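Local structure of endo-beta-mannanase (Rhizomucor miehei, 4QP0) at residues Q273-H278 against Q310-D315; A319-W324 against D354-K359; Y294-D299 against V303-V308; L47-V52 against T347-H352; V217-F222 against D242-L247. The protein probably catalyses the random hydrolysis of beta-1,4-mannosidic linkages in mannans, galactomannans and glucomannans as a secreted TIM-barrel enzyme of glycoside hydrolase family 5. All blocks are in the same frame, centred on the assembly; numbering follows the deposited sequence.

Contact 1: residues Q273-H278 against Q310-D315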
# COMPACT_ATOMS: atom_id res chain seq x y z
N GLN A 273 21.38 -3.13 -1.60
CA GLN A 273 21.32 -4.48 -1.04
C GLN A 273 19.89 -4.86 -0.61
O GLN A 273 19.49 -6.01 -0.73
CB GLN A 273 22.30 -4.65 0.13
CG GLN A 273 22.37 -6.06 0.69
CD GLN A 273 23.25 -6.97 -0.16
OE1 GLN A 273 24.47 -6.86 -0.11
NE2 GLN A 273 22.63 -7.88 -0.91
N TRP A 274 19.13 -3.88 -0.12
CA TRP A 274 17.76 -4.09 0.34
C TRP A 274 16.83 -4.49 -0.78
O TRP A 274 16.00 -5.40 -0.61
CB TRP A 274 17.27 -2.80 1.00
CG TRP A 274 15.87 -2.81 1.58
CD1 TRP A 274 14.79 -2.05 1.18
CD2 TRP A 274 15.39 -3.58 2.73
NE1 TRP A 274 13.69 -2.29 1.97
CE2 TRP A 274 13.98 -3.21 2.91
CE3 TRP A 274 15.94 -4.52 3.59
CZ2 TRP A 274 13.19 -3.75 3.92
CZ3 TRP A 274 15.13 -5.06 4.60
CH2 TRP A 274 13.79 -4.69 4.76
N ILE A 275 16.96 -3.82 -1.93
CA ILE A 275 16.19 -4.13 -3.14
C ILE A 275 16.56 -5.52 -3.65
O ILE A 275 15.69 -6.39 -3.79
CB ILE A 275 16.40 -3.08 -4.26
CG1 ILE A 275 15.91 -1.70 -3.82
CG2 ILE A 275 15.69 -3.49 -5.55
CD1 ILE A 275 16.61 -0.54 -4.50
N LYS A 276 17.85 -5.73 -3.92
CA LYS A 276 18.37 -7.03 -4.36
C LYS A 276 17.83 -8.16 -3.49
O LYS A 276 17.38 -9.19 -4.01
CB LYS A 276 19.90 -7.03 -4.34
CG LYS A 276 20.56 -6.19 -5.42
CD LYS A 276 22.02 -5.89 -5.11
CE LYS A 276 22.99 -6.89 -5.72
NZ LYS A 276 23.29 -8.04 -4.82
N ASP A 277 17.86 -7.97 -2.17
CA ASP A 277 17.35 -8.97 -1.21
C ASP A 277 15.87 -9.30 -1.42
O ASP A 277 15.48 -10.46 -1.30
CB ASP A 277 17.61 -8.55 0.24
CG ASP A 277 19.09 -8.66 0.63
OD1 ASP A 277 19.86 -9.32 -0.11
OD2 ASP A 277 19.47 -8.08 1.67
N HIS A 278 15.06 -8.30 -1.73
CA HIS A 278 13.65 -8.55 -2.04
C HIS A 278 13.42 -9.10 -3.43
O HIS A 278 12.52 -9.91 -3.63
CB HIS A 278 12.80 -7.32 -1.77
CG HIS A 278 12.76 -6.92 -0.31
ND1 HIS A 278 11.78 -7.31 0.51
CD2 HIS A 278 13.64 -6.17 0.46
CE1 HIS A 278 12.01 -6.83 1.75
NE2 HIS A 278 13.16 -6.14 1.71
N GLN A 310 16.59 2.45 -9.15
CA GLN A 310 15.74 2.06 -10.26
C GLN A 310 16.48 1.10 -11.20
O GLN A 310 15.92 0.09 -11.63
CB GLN A 310 15.19 3.31 -10.96
CG GLN A 310 14.10 4.00 -10.15
CD GLN A 310 13.70 5.38 -10.66
OE1 GLN A 310 14.28 5.91 -11.61
NE2 GLN A 310 12.70 5.98 -10.02
N GLY A 311 17.75 1.41 -11.50
CA GLY A 311 18.64 0.51 -12.22
C GLY A 311 18.82 -0.85 -11.56
O GLY A 311 18.96 -1.86 -12.25
N THR A 312 18.80 -0.88 -10.23
CA THR A 312 18.79 -2.14 -9.48
C THR A 312 17.51 -2.93 -9.74
O THR A 312 17.57 -4.13 -10.00
CB THR A 312 18.97 -1.91 -7.96
OG1 THR A 312 20.16 -1.16 -7.74
CG2 THR A 312 19.06 -3.24 -7.20
N VAL A 313 16.37 -2.25 -9.67
CA VAL A 313 15.05 -2.86 -9.90
C VAL A 313 14.95 -3.47 -11.31
O VAL A 313 14.38 -4.56 -11.48
CB VAL A 313 13.91 -1.85 -9.65
CG1 VAL A 313 12.62 -2.30 -10.32
CG2 VAL A 313 13.68 -1.66 -8.16
N GLU A 314 15.51 -2.76 -12.29
CA GLU A 314 15.62 -3.24 -13.67
C GLU A 314 16.43 -4.53 -13.75
O GLU A 314 15.92 -5.56 -14.17
CB GLU A 314 16.22 -2.15 -14.57
CG GLU A 314 15.19 -1.18 -15.12
CD GLU A 314 15.71 0.24 -15.31
OE1 GLU A 314 16.88 0.42 -15.71
OE2 GLU A 314 14.93 1.18 -15.06
N ASP A 315 17.70 -4.47 -13.32
CA ASP A 315 18.63 -5.60 -13.42
C ASP A 315 18.22 -6.82 -12.58
O ASP A 315 18.45 -7.96 -13.00
CB ASP A 315 20.04 -5.16 -13.01
CG ASP A 315 20.59 -4.07 -13.91
OD1 ASP A 315 20.06 -3.88 -15.02
OD2 ASP A 315 21.57 -3.41 -13.50

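Contact 2: residues A319-W324 against D354-K359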
# COMPACT_ATOMS: atom_id res chain seq x y z
N ALA A 319 9.42 -7.08 -10.07
CA ALA A 319 8.15 -6.96 -10.80
C ALA A 319 7.73 -5.51 -11.02
O ALA A 319 7.36 -5.13 -12.14
CB ALA A 319 7.04 -7.74 -10.09
N ALA A 320 7.82 -4.70 -9.97
CA ALA A 320 7.42 -3.30 -10.06
C ALA A 320 7.87 -2.49 -8.86
O ALA A 320 8.30 -3.05 -7.84
CB ALA A 320 5.92 -3.19 -10.22
N ASP A 321 7.75 -1.18 -8.97
CA ASP A 321 8.06 -0.27 -7.87
C ASP A 321 7.17 0.96 -7.95
O ASP A 321 6.75 1.35 -9.04
CB ASP A 321 9.52 0.15 -7.93
CG ASP A 321 9.87 0.79 -9.27
OD1 ASP A 321 9.78 2.03 -9.37
OD2 ASP A 321 10.20 0.04 -10.21
N ALA A 322 6.89 1.56 -6.80
CA ALA A 322 6.07 2.77 -6.74
C ALA A 322 6.69 3.76 -5.78
O ALA A 322 6.92 3.45 -4.60
CB ALA A 322 4.64 2.43 -6.32
N PHE A 323 6.98 4.96 -6.29
CA PHE A 323 7.65 5.97 -5.49
C PHE A 323 6.66 6.75 -4.65
O PHE A 323 5.48 6.85 -4.99
CB PHE A 323 8.47 6.94 -6.35
CG PHE A 323 7.64 7.95 -7.10
CD1 PHE A 323 7.29 9.15 -6.51
CD2 PHE A 323 7.24 7.71 -8.40
CE1 PHE A 323 6.54 10.09 -7.20
CE2 PHE A 323 6.50 8.64 -9.11
CZ PHE A 323 6.14 9.83 -8.51
N TRP A 324 7.17 7.29 -3.56
CA TRP A 324 6.41 8.14 -2.69
C TRP A 324 7.04 9.51 -2.76
O TRP A 324 8.20 9.67 -2.39
CB TRP A 324 6.43 7.58 -1.27
CG TRP A 324 5.70 8.43 -0.26
CD1 TRP A 324 6.11 9.65 0.27
CD2 TRP A 324 4.41 8.14 0.41
NE1 TRP A 324 5.19 10.12 1.18
CE2 TRP A 324 4.15 9.27 1.30
CE3 TRP A 324 3.48 7.11 0.34
CZ2 TRP A 324 3.00 9.34 2.08
CZ3 TRP A 324 2.33 7.19 1.14
CH2 TRP A 324 2.10 8.28 1.99
N ASP A 354 9.28 4.45 -18.42
CA ASP A 354 9.38 3.95 -19.80
C ASP A 354 10.11 2.60 -19.88
O ASP A 354 9.70 1.73 -20.65
CB ASP A 354 10.09 4.97 -20.71
CG ASP A 354 9.38 6.32 -20.74
OD1 ASP A 354 8.14 6.36 -20.86
OD2 ASP A 354 10.08 7.35 -20.63
N ALA A 355 11.17 2.44 -19.10
CA ALA A 355 11.96 1.22 -19.10
C ALA A 355 11.19 0.01 -18.55
O ALA A 355 11.34 -1.10 -19.04
CB ALA A 355 13.27 1.42 -18.35
N MET A 356 10.36 0.24 -17.53
CA MET A 356 9.46 -0.81 -17.05
C MET A 356 8.33 -1.08 -18.04
O MET A 356 7.96 -2.23 -18.26
CB MET A 356 8.89 -0.47 -15.67
CG MET A 356 9.93 -0.30 -14.58
SD MET A 356 10.78 -1.83 -14.15
CE MET A 356 9.72 -2.44 -12.83
N ALA A 357 7.80 -0.01 -18.64
CA ALA A 357 6.76 -0.13 -19.67
C ALA A 357 7.23 -0.99 -20.84
O ALA A 357 6.48 -1.82 -21.36
CB ALA A 357 6.35 1.25 -20.17
N LYS A 358 8.49 -0.78 -21.23
CA LYS A 358 9.11 -1.46 -22.36
C LYS A 358 9.36 -2.96 -22.09
O LYS A 358 9.21 -3.77 -22.99
CB LYS A 358 10.41 -0.74 -22.74
CG LYS A 358 11.06 -1.19 -24.05
N LYS A 359 9.73 -3.30 -20.86
CA LYS A 359 10.11 -4.69 -20.49
C LYS A 359 9.11 -5.78 -20.92
O LYS A 359 7.93 -5.75 -20.57
CB LYS A 359 10.38 -4.81 -18.99
CG LYS A 359 11.73 -4.26 -18.55
CD LYS A 359 12.06 -4.64 -17.11
CE LYS A 359 12.72 -6.01 -17.03
NZ LYS A 359 13.15 -6.34 -15.64

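Contact 3: residues Y294-D299 against V303-V308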
# COMPACT_ATOMS: atom_id res chain seq x y z
N TYR A 294 8.98 4.05 -1.93
CA TYR A 294 10.35 4.49 -1.69
C TYR A 294 10.43 6.00 -1.75
O TYR A 294 9.64 6.64 -2.44
CB TYR A 294 11.37 3.80 -2.59
CG TYR A 294 11.24 4.06 -4.06
CD1 TYR A 294 12.01 5.04 -4.69
CD2 TYR A 294 10.40 3.28 -4.85
CE1 TYR A 294 11.92 5.26 -6.05
CE2 TYR A 294 10.29 3.49 -6.21
CZ TYR A 294 11.05 4.48 -6.81
OH TYR A 294 10.95 4.69 -8.16
N GLY A 295 11.37 6.56 -0.99
CA GLY A 295 11.50 8.00 -0.95
C GLY A 295 12.78 8.50 -0.35
O GLY A 295 13.40 7.84 0.47
N LEU A 296 13.18 9.69 -0.79
CA LEU A 296 14.26 10.45 -0.18
C LEU A 296 13.80 11.89 0.03
O LEU A 296 13.04 12.43 -0.79
CB LEU A 296 15.53 10.37 -1.04
CG LEU A 296 16.19 8.99 -1.07
CD1 LEU A 296 17.29 8.93 -2.11
CD2 LEU A 296 16.70 8.58 0.31
N SER A 297 14.24 12.48 1.15
CA SER A 297 13.75 13.78 1.64
C SER A 297 14.08 14.99 0.77
O SER A 297 13.44 16.03 0.91
CB SER A 297 14.30 14.06 3.04
OG SER A 297 13.93 13.04 3.95
N THR A 298 15.08 14.89 -0.10
CA THR A 298 15.45 16.05 -0.89
C THR A 298 15.56 15.73 -2.37
O THR A 298 15.86 14.60 -2.75
CB THR A 298 16.76 16.72 -0.41
OG1 THR A 298 17.84 15.77 -0.46
CG2 THR A 298 16.62 17.26 1.00
N ASP A 299 15.33 16.75 -3.18
CA ASP A 299 15.50 16.67 -4.62
C ASP A 299 16.87 16.10 -4.93
O ASP A 299 17.00 15.11 -5.66
CB ASP A 299 15.34 18.07 -5.23
CG ASP A 299 15.69 18.11 -6.70
OD1 ASP A 299 14.87 17.65 -7.51
OD2 ASP A 299 16.80 18.58 -7.03
N VAL A 303 17.80 12.80 -7.05
CA VAL A 303 18.57 12.77 -8.32
C VAL A 303 19.84 11.92 -8.21
O VAL A 303 20.34 11.40 -9.21
CB VAL A 303 18.88 14.18 -8.89
CG1 VAL A 303 17.61 14.99 -9.07
CG2 VAL A 303 19.88 14.95 -8.03
N ALA A 304 20.33 11.76 -6.98
CA ALA A 304 21.52 10.96 -6.68
C ALA A 304 21.24 9.46 -6.64
O ALA A 304 21.99 8.68 -7.23
CB ALA A 304 22.13 11.40 -5.35
N GLN A 305 20.18 9.06 -5.94
CA GLN A 305 19.98 7.65 -5.61
C GLN A 305 18.84 6.92 -6.35
O GLN A 305 18.93 5.71 -6.57
CB GLN A 305 19.86 7.45 -4.09
CG GLN A 305 21.03 8.01 -3.28
CD GLN A 305 22.36 7.31 -3.53
OE1 GLN A 305 23.42 7.86 -3.20
NE2 GLN A 305 22.33 6.11 -4.11
N TYR A 306 17.80 7.64 -6.74
CA TYR A 306 16.72 7.06 -7.54
C TYR A 306 17.23 6.33 -8.81
O TYR A 306 16.86 5.18 -9.02
CB TYR A 306 15.66 8.11 -7.89
CG TYR A 306 14.68 8.44 -6.77
CD1 TYR A 306 13.43 8.98 -7.05
CD2 TYR A 306 15.00 8.18 -5.43
CE1 TYR A 306 12.53 9.27 -6.03
CE2 TYR A 306 14.10 8.47 -4.42
CZ TYR A 306 12.87 9.01 -4.73
OH TYR A 306 11.99 9.30 -3.71
N PRO A 307 18.10 6.97 -9.63
CA PRO A 307 18.61 6.23 -10.80
C PRO A 307 19.34 4.95 -10.41
O PRO A 307 19.24 3.94 -11.13
CB PRO A 307 19.57 7.23 -11.46
CG PRO A 307 19.06 8.56 -11.06
CD PRO A 307 18.54 8.38 -9.66
N VAL A 308 20.04 4.99 -9.29
CA VAL A 308 20.75 3.82 -8.78
C VAL A 308 19.75 2.74 -8.39
O VAL A 308 19.87 1.59 -8.84
CB VAL A 308 21.67 4.18 -7.58
CG1 VAL A 308 22.47 2.96 -7.12
CG2 VAL A 308 22.61 5.32 -7.95

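Contact 4: residues L47-V52 against T347-H352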
# COMPACT_ATOMS: atom_id res chain seq x y z
N LEU A 47 3.33 11.01 -17.54
CA LEU A 47 4.57 10.56 -16.91
C LEU A 47 4.82 9.07 -17.13
O LEU A 47 5.90 8.57 -16.79
CB LEU A 47 4.59 10.89 -15.42
CG LEU A 47 5.49 12.06 -14.95
CD1 LEU A 47 5.38 13.30 -15.83
CD2 LEU A 47 5.19 12.40 -13.50
N GLY A 48 3.84 8.38 -17.71
CA GLY A 48 3.97 6.97 -18.06
C GLY A 48 3.77 6.02 -16.89
O GLY A 48 4.35 4.93 -16.86
N LEU A 49 2.96 6.43 -15.93
CA LEU A 49 2.69 5.59 -14.76
C LEU A 49 1.31 4.97 -14.93
O LEU A 49 0.33 5.70 -15.06
CB LEU A 49 2.74 6.42 -13.48
CG LEU A 49 4.00 7.21 -13.12
CD1 LEU A 49 3.71 8.20 -12.00
CD2 LEU A 49 5.16 6.30 -12.74
N PRO A 50 1.22 3.63 -14.94
CA PRO A 50 -0.07 2.96 -15.12
C PRO A 50 -0.78 2.53 -13.83
O PRO A 50 -1.93 2.09 -13.89
CB PRO A 50 0.31 1.72 -15.94
CG PRO A 50 1.70 1.40 -15.49
CD PRO A 50 2.34 2.67 -14.99
N VAL A 51 -0.11 2.66 -12.69
CA VAL A 51 -0.70 2.21 -11.41
C VAL A 51 -0.47 3.24 -10.31
O VAL A 51 0.60 3.84 -10.22
CB VAL A 51 -0.11 0.85 -10.93
CG1 VAL A 51 -0.69 0.46 -9.57
CG2 VAL A 51 -0.39 -0.26 -11.94
N VAL A 52 -1.48 3.42 -9.45
CA VAL A 52 -1.32 4.23 -8.25
C VAL A 52 -1.82 3.51 -6.97
O VAL A 52 -2.88 2.87 -6.97
CB VAL A 52 -1.90 5.66 -8.45
CG1 VAL A 52 -3.41 5.63 -8.67
CG2 VAL A 52 -1.53 6.59 -7.30
N THR A 347 14.72 12.04 -14.88
CA THR A 347 15.71 11.23 -14.17
C THR A 347 15.26 10.76 -12.78
O THR A 347 15.84 9.83 -12.23
CB THR A 347 17.11 11.89 -14.15
OG1 THR A 347 17.03 13.18 -13.53
CG2 THR A 347 17.64 12.04 -15.57
N THR A 348 14.22 11.38 -12.23
CA THR A 348 13.63 10.92 -10.97
C THR A 348 12.53 9.88 -11.19
O THR A 348 12.32 8.99 -10.36
CB THR A 348 13.06 12.08 -10.12
OG1 THR A 348 12.14 12.85 -10.90
CG2 THR A 348 14.17 13.00 -9.63
N VAL A 349 11.81 10.00 -12.31
CA VAL A 349 10.57 9.25 -12.50
C VAL A 349 10.42 8.68 -13.91
O VAL A 349 10.09 7.51 -14.08
CB VAL A 349 9.34 10.13 -12.19
CG1 VAL A 349 8.05 9.43 -12.61
CG2 VAL A 349 9.28 10.50 -10.72
N THR A 350 10.67 9.53 -14.91
CA THR A 350 10.28 9.25 -16.30
C THR A 350 11.11 8.18 -17.00
O THR A 350 10.54 7.23 -17.56
CB THR A 350 10.16 10.56 -17.13
OG1 THR A 350 8.81 11.02 -17.06
CG2 THR A 350 10.54 10.37 -18.59
N ASN A 351 12.43 8.32 -16.96
CA ASN A 351 13.33 7.34 -17.57
C ASN A 351 12.98 5.91 -17.17
O ASN A 351 12.95 5.02 -18.01
CB ASN A 351 14.79 7.65 -17.24
CG ASN A 351 15.32 8.83 -18.03
OD1 ASN A 351 14.63 9.40 -18.89
ND2 ASN A 351 16.56 9.22 -17.73
N HIS A 352 12.70 5.73 -15.88
CA HIS A 352 12.41 4.41 -15.33
C HIS A 352 11.04 3.91 -15.69
O HIS A 352 10.87 2.71 -15.93
CB HIS A 352 12.57 4.42 -13.82
CG HIS A 352 12.37 3.07 -13.17
ND1 HIS A 352 13.10 1.99 -13.50
CD2 HIS A 352 11.48 2.67 -12.17
CE1 HIS A 352 12.70 0.95 -12.75
NE2 HIS A 352 11.72 1.36 -11.94

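Contact 5: residues V217-F222 against D242-L247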
# COMPACT_ATOMS: atom_id res chain seq x y z
N VAL A 217 -0.11 -7.54 1.58
CA VAL A 217 -0.20 -6.96 2.92
C VAL A 217 -0.09 -5.45 2.87
O VAL A 217 -0.94 -4.75 3.41
CB VAL A 217 0.85 -7.55 3.89
CG1 VAL A 217 0.79 -6.85 5.25
CG2 VAL A 217 0.62 -9.03 4.05
N GLY A 218 0.96 -4.95 2.19
CA GLY A 218 1.28 -3.52 2.17
C GLY A 218 2.31 -3.15 3.22
O GLY A 218 2.38 -1.99 3.63
N ASP A 219 3.09 -4.13 3.66
CA ASP A 219 4.11 -3.93 4.70
C ASP A 219 5.39 -3.34 4.14
O ASP A 219 5.54 -3.21 2.92
CB ASP A 219 4.42 -5.24 5.45
CG ASP A 219 5.09 -6.30 4.56
OD1 ASP A 219 4.52 -6.70 3.51
OD2 ASP A 219 6.19 -6.78 4.94
N GLU A 220 6.30 -2.99 5.04
CA GLU A 220 7.59 -2.41 4.67
C GLU A 220 8.56 -3.45 4.12
O GLU A 220 9.58 -3.10 3.50
CB GLU A 220 8.21 -1.66 5.85
CG GLU A 220 7.53 -0.34 6.15
CD GLU A 220 7.56 0.02 7.63
OE1 GLU A 220 7.05 -0.77 8.47
OE2 GLU A 220 8.10 1.10 7.94
N GLY A 221 8.25 -4.72 4.36
CA GLY A 221 9.03 -5.84 3.83
C GLY A 221 10.07 -6.36 4.79
O GLY A 221 11.05 -6.98 4.39
N PHE A 222 9.84 -6.13 6.08
CA PHE A 222 10.77 -6.55 7.13
C PHE A 222 10.84 -8.07 7.24
O PHE A 222 9.81 -8.74 7.29
CB PHE A 222 10.43 -5.90 8.48
CG PHE A 222 10.53 -4.38 8.47
CD1 PHE A 222 11.31 -3.71 7.52
CD2 PHE A 222 9.85 -3.63 9.42
CE1 PHE A 222 11.39 -2.33 7.51
CE2 PHE A 222 9.94 -2.24 9.42
CZ PHE A 222 10.72 -1.59 8.47
N ASP A 242 9.13 -13.44 4.76
CA ASP A 242 9.17 -14.83 4.26
C ASP A 242 7.87 -15.59 4.55
O ASP A 242 7.31 -16.23 3.65
CB ASP A 242 10.37 -15.58 4.84
CG ASP A 242 11.71 -15.05 4.33
OD1 ASP A 242 11.80 -14.67 3.13
OD2 ASP A 242 12.67 -15.00 5.13
N ALA A 243 7.40 -15.53 5.79
CA ALA A 243 6.19 -16.25 6.16
C ALA A 243 4.95 -15.68 5.48
O ALA A 243 3.98 -16.40 5.23
CB ALA A 243 6.01 -16.30 7.68
N ILE A 244 4.98 -14.38 5.17
CA ILE A 244 3.86 -13.71 4.50
C ILE A 244 3.79 -14.16 3.04
O ILE A 244 2.75 -14.66 2.59
CB ILE A 244 3.96 -12.17 4.59
CG1 ILE A 244 3.65 -11.70 6.02
CG2 ILE A 244 3.02 -11.50 3.61
CD1 ILE A 244 4.21 -10.33 6.35
N LEU A 245 4.89 -14.01 2.32
CA LEU A 245 4.97 -14.43 0.92
C LEU A 245 4.72 -15.94 0.73
O LEU A 245 4.37 -16.38 -0.36
CB LEU A 245 6.33 -14.02 0.34
CG LEU A 245 6.42 -13.86 -1.17
CD1 LEU A 245 5.48 -12.77 -1.65
CD2 LEU A 245 7.86 -13.57 -1.61
N ALA A 246 4.88 -16.73 1.79
CA ALA A 246 4.63 -18.17 1.71
C ALA A 246 3.14 -18.54 1.81
O ALA A 246 2.77 -19.68 1.50
CB ALA A 246 5.42 -18.90 2.77
N LEU A 247 2.31 -17.60 2.24
CA LEU A 247 0.86 -17.82 2.33
C LEU A 247 0.24 -17.84 0.94
O LEU A 247 0.49 -16.95 0.12
CB LEU A 247 0.19 -16.72 3.17
CG LEU A 247 0.57 -16.51 4.64
CD1 LEU A 247 -0.09 -15.25 5.17
CD2 LEU A 247 0.18 -17.72 5.47

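Contact 1: residues Q273-H278 against Q310-D315
The methyl CG2 of Ile-275 faces two methyls of the opposing helix, Thr-312 CG2 and Val-313 CG2, each 3.8 Å away. Against Val-313 the isoleucine runs at about a right angle, while against Thr-312 it slants past. Thr-312 also meets Lys-276, whose CG lies 3.8 Å from Thr-312 CG2, and these two side chains again cross nearly perpendicularly. A single threonine methyl is therefore touched by both Ile-275 CG2, from a branched apolar chain, and Lys-276 CG, from the aliphatic root of a lysine. Its placement follows from the torsion of Thr-312 (chi1 -55°), which sets CG2 opposite the backbone N and OG1 beside it; the hydroxyl turns back to its own helix and is hydrogen-bonded to Val-308 O. The lysine chain bends beyond CG, and its amino end leads off from the partner helix.

Helices 270-284 and 299-315 belong to the outer ring of the TIM barrel, each following a strand of the inner sheet, 253-257 and 289-294. They run nearly parallel, the short segments meeting at -22° with their axes 9.6 Å apart. Ile-275 and Val-313 both reach inward onto Met-291 of strand 289-294, and Ile-275 onto Leu-257 as well, so that the buried half of the contact merges with the layer between helices and sheet. Lys-276 and Thr-312 form the partly exposed half. Val-313 also packs on His-352 and Met-356 of helix 345-358.

Contact 2: residues A319-W324 against D354-K359
Met-356 reaches the strand with its terminal methyl. CE stands 3.6 Å from Ala-319 O, 3.7 Å from Ala-320 CA and 3.6 Å from Asp-321 OD2, so one carbon touches a backbone carbonyl, the start of strand 320-323 and a carboxylate. The chain of Met-356 leaves helix 345-358 with CG beside the backbone N (chi1 -61°) and then bends at its next two torsions, which brings CE to the strand. Val-313 of helix 299-315 packs against both Asp-321 and Met-356, closing this buried end of the contact between the sheet of the barrel and the C-terminal helix.

The other side is loose. Lys-359, the last residue of the chain, is exposed, and its side chain comes no nearer than 6.7 Å to segment 319-324; its ammonium group forms a salt bridge with Asp-317 and a cation-pi contact with Tyr-20.

Asp-321 is buried yet well satisfied, OD2 being hydrogen-bonded to His-352 NE2 and OD1 to Tyr-294 OH. These two bonds hold the carboxylate in place and, if the histidine is protonated, would probably stabilise its charged form, while the methyl of Met-356 only packs beside OD2.

Contact 3: residues Y294-D299 against V303-V308
In Tyr-294 the first torsion (chi1 63°) sets CG between the backbone N and the carbonyl carbon, and in Tyr-306 (chi1 -78°) it sets CG opposite the carbonyl carbon; with these settings the two rings meet. They form a T-shaped pair with planes at 70° and centroids 5.2 Å apart, the edge of Tyr-294 pointing at the face of Tyr-306, where its CE1 stands 3.9 Å above the ring plane, over the centre. Leu-296 slides past the same ring in the opposite sense, its CD1 4.0 Å from Tyr-306 CE2 and 3.6 Å from Gln-305 CB.

The connection from strand 289-294 into helix 299-315 thus folds back on the helix it starts. Thr-298 is the N-cap, its OG1 bonded to Leu-301 N, and one turn on Val-303 N makes the helical bond of 2.8 Å to Asp-299 O. Asp-299 and Val-303 are exposed.

In the buried part, Leu-296 N donates to Tyr-306 OH over 3.2 Å along a bent path near the ring plane, while Tyr-294 OH bonds both Gln-310 NE2 and Asp-321 OD1. The two rings therefore pack carbon against carbon while both hydroxyls are hydrogen-bonded, tying the strand end to the helix by both kinds of force.

Contact 4: residues L47-V52 against T347-H352
Leu-47 and Thr-350 bring the two backbones to 5.9 Å between their CA atoms, where helix 34-47 closes in a Schellman motif with Gly-48 at positive phi (80°) and helix 345-358 passes with a wider, pi-type turn over 347-350. The apolar part of the contact converges on Val-349. Its CG1 lies 4.2 Å from Leu-47 CD2 and 4.3 Å from Leu-49 CD2, so two leucines flanking the Schellman glycine share one valine methyl. Val-349 points its side chain at the opposing segment, whereas Leu-49 leaves its backbone at an angle and approaches mainly with its terminal branch.

Thr-350 meets Leu-47 differently. The two side chains run at about a right angle, with Thr-350 OG1 4.1 Å from Leu-47 CG. The hydroxyl is also near the carbonyl, but Thr-350 OG1 and Leu-47 O are 3.8 Å apart, too long for a hydrogen bond, and the contact rests on van der Waals touch at moderate distances. Thr-350 is partly exposed, while the three aliphatic residues are buried.

In the barrel, segment 47-52 carries the chain from the end of helix 34-47 into strand 51-55, which pairs with strands 17-25 and 102-106. Leu-49 packs on Met-44 of that helix and on Phe-323, and Val-349 reaches Glu-22 of strand 17-25. The C-terminal helix 345-358 touches Leu-47 at the end of helix 34-47 and, through His-352, Gln-310 and Val-313 of helix 299-315.

Contact 5: residues V217-F222 against D242-L247
Ile-244 points from helix 241-245 toward the loop that follows strand 214-216, and its branches find different partners there. CB itself stands back from the loop. A chi1 of -72° keeps CG1 beside the backbone N and leaves CG2 opposite it, and CG2 presses on Val-217 CG2 at 3.5 Å, tighter than usual for two methyls, with the side chains crossing at about a right angle. The other branch, CG1, makes no close approach of its own; it carries CD1 onward to 4.3 Å from Asp-219 OD2, a loose contact between a methyl and a carboxylate oxygen.

That carboxylate is occupied within its own loop. Asp-219 OD2 receives a weak bond of 3.0 Å from Gly-221 N, in the form of an Asx turn, and OD1 has a weak hydrogen bond with Thr-254 OG1. Ile-244 CD1 lies loosely against OD2 without taking part in its bonding.

All three touching residues are buried. Val-217 also packs on Ile-199 of helix 192-209, which Leu-247 reaches as well, so helices 192-209 and 241-245 both cover the start of the loop. Through its backbone the loop is bonded to Ala-173 and Glu-175, just past strand 167-171, and to His-256 of strand 253-257.

Contacts 1 to 4 are neighbours in the TIM barrel, with centres 7 to 17 Å apart, whereas contact 5 lies 17 to 25 Å from them. Contact 5 closes first along the chain; contact 3 is nested inside contact 1, contact 2 follows, and contact 4, joining the early segment 47-52 to helix 345-358, encloses contacts 1, 3 and 5 and alternates with contact 2. Helix 299-315 serves contacts 1 and 3, and helix 345-358 serves contacts 2 and 4. A largely buried chain of hydrogen bonds through Gln-310, Tyr-294, Asp-321 and His-352, ending at the partly exposed Glu-314, links contacts 1 to 4, fastening the C-terminal helix to the closing strands and helices of the barrel.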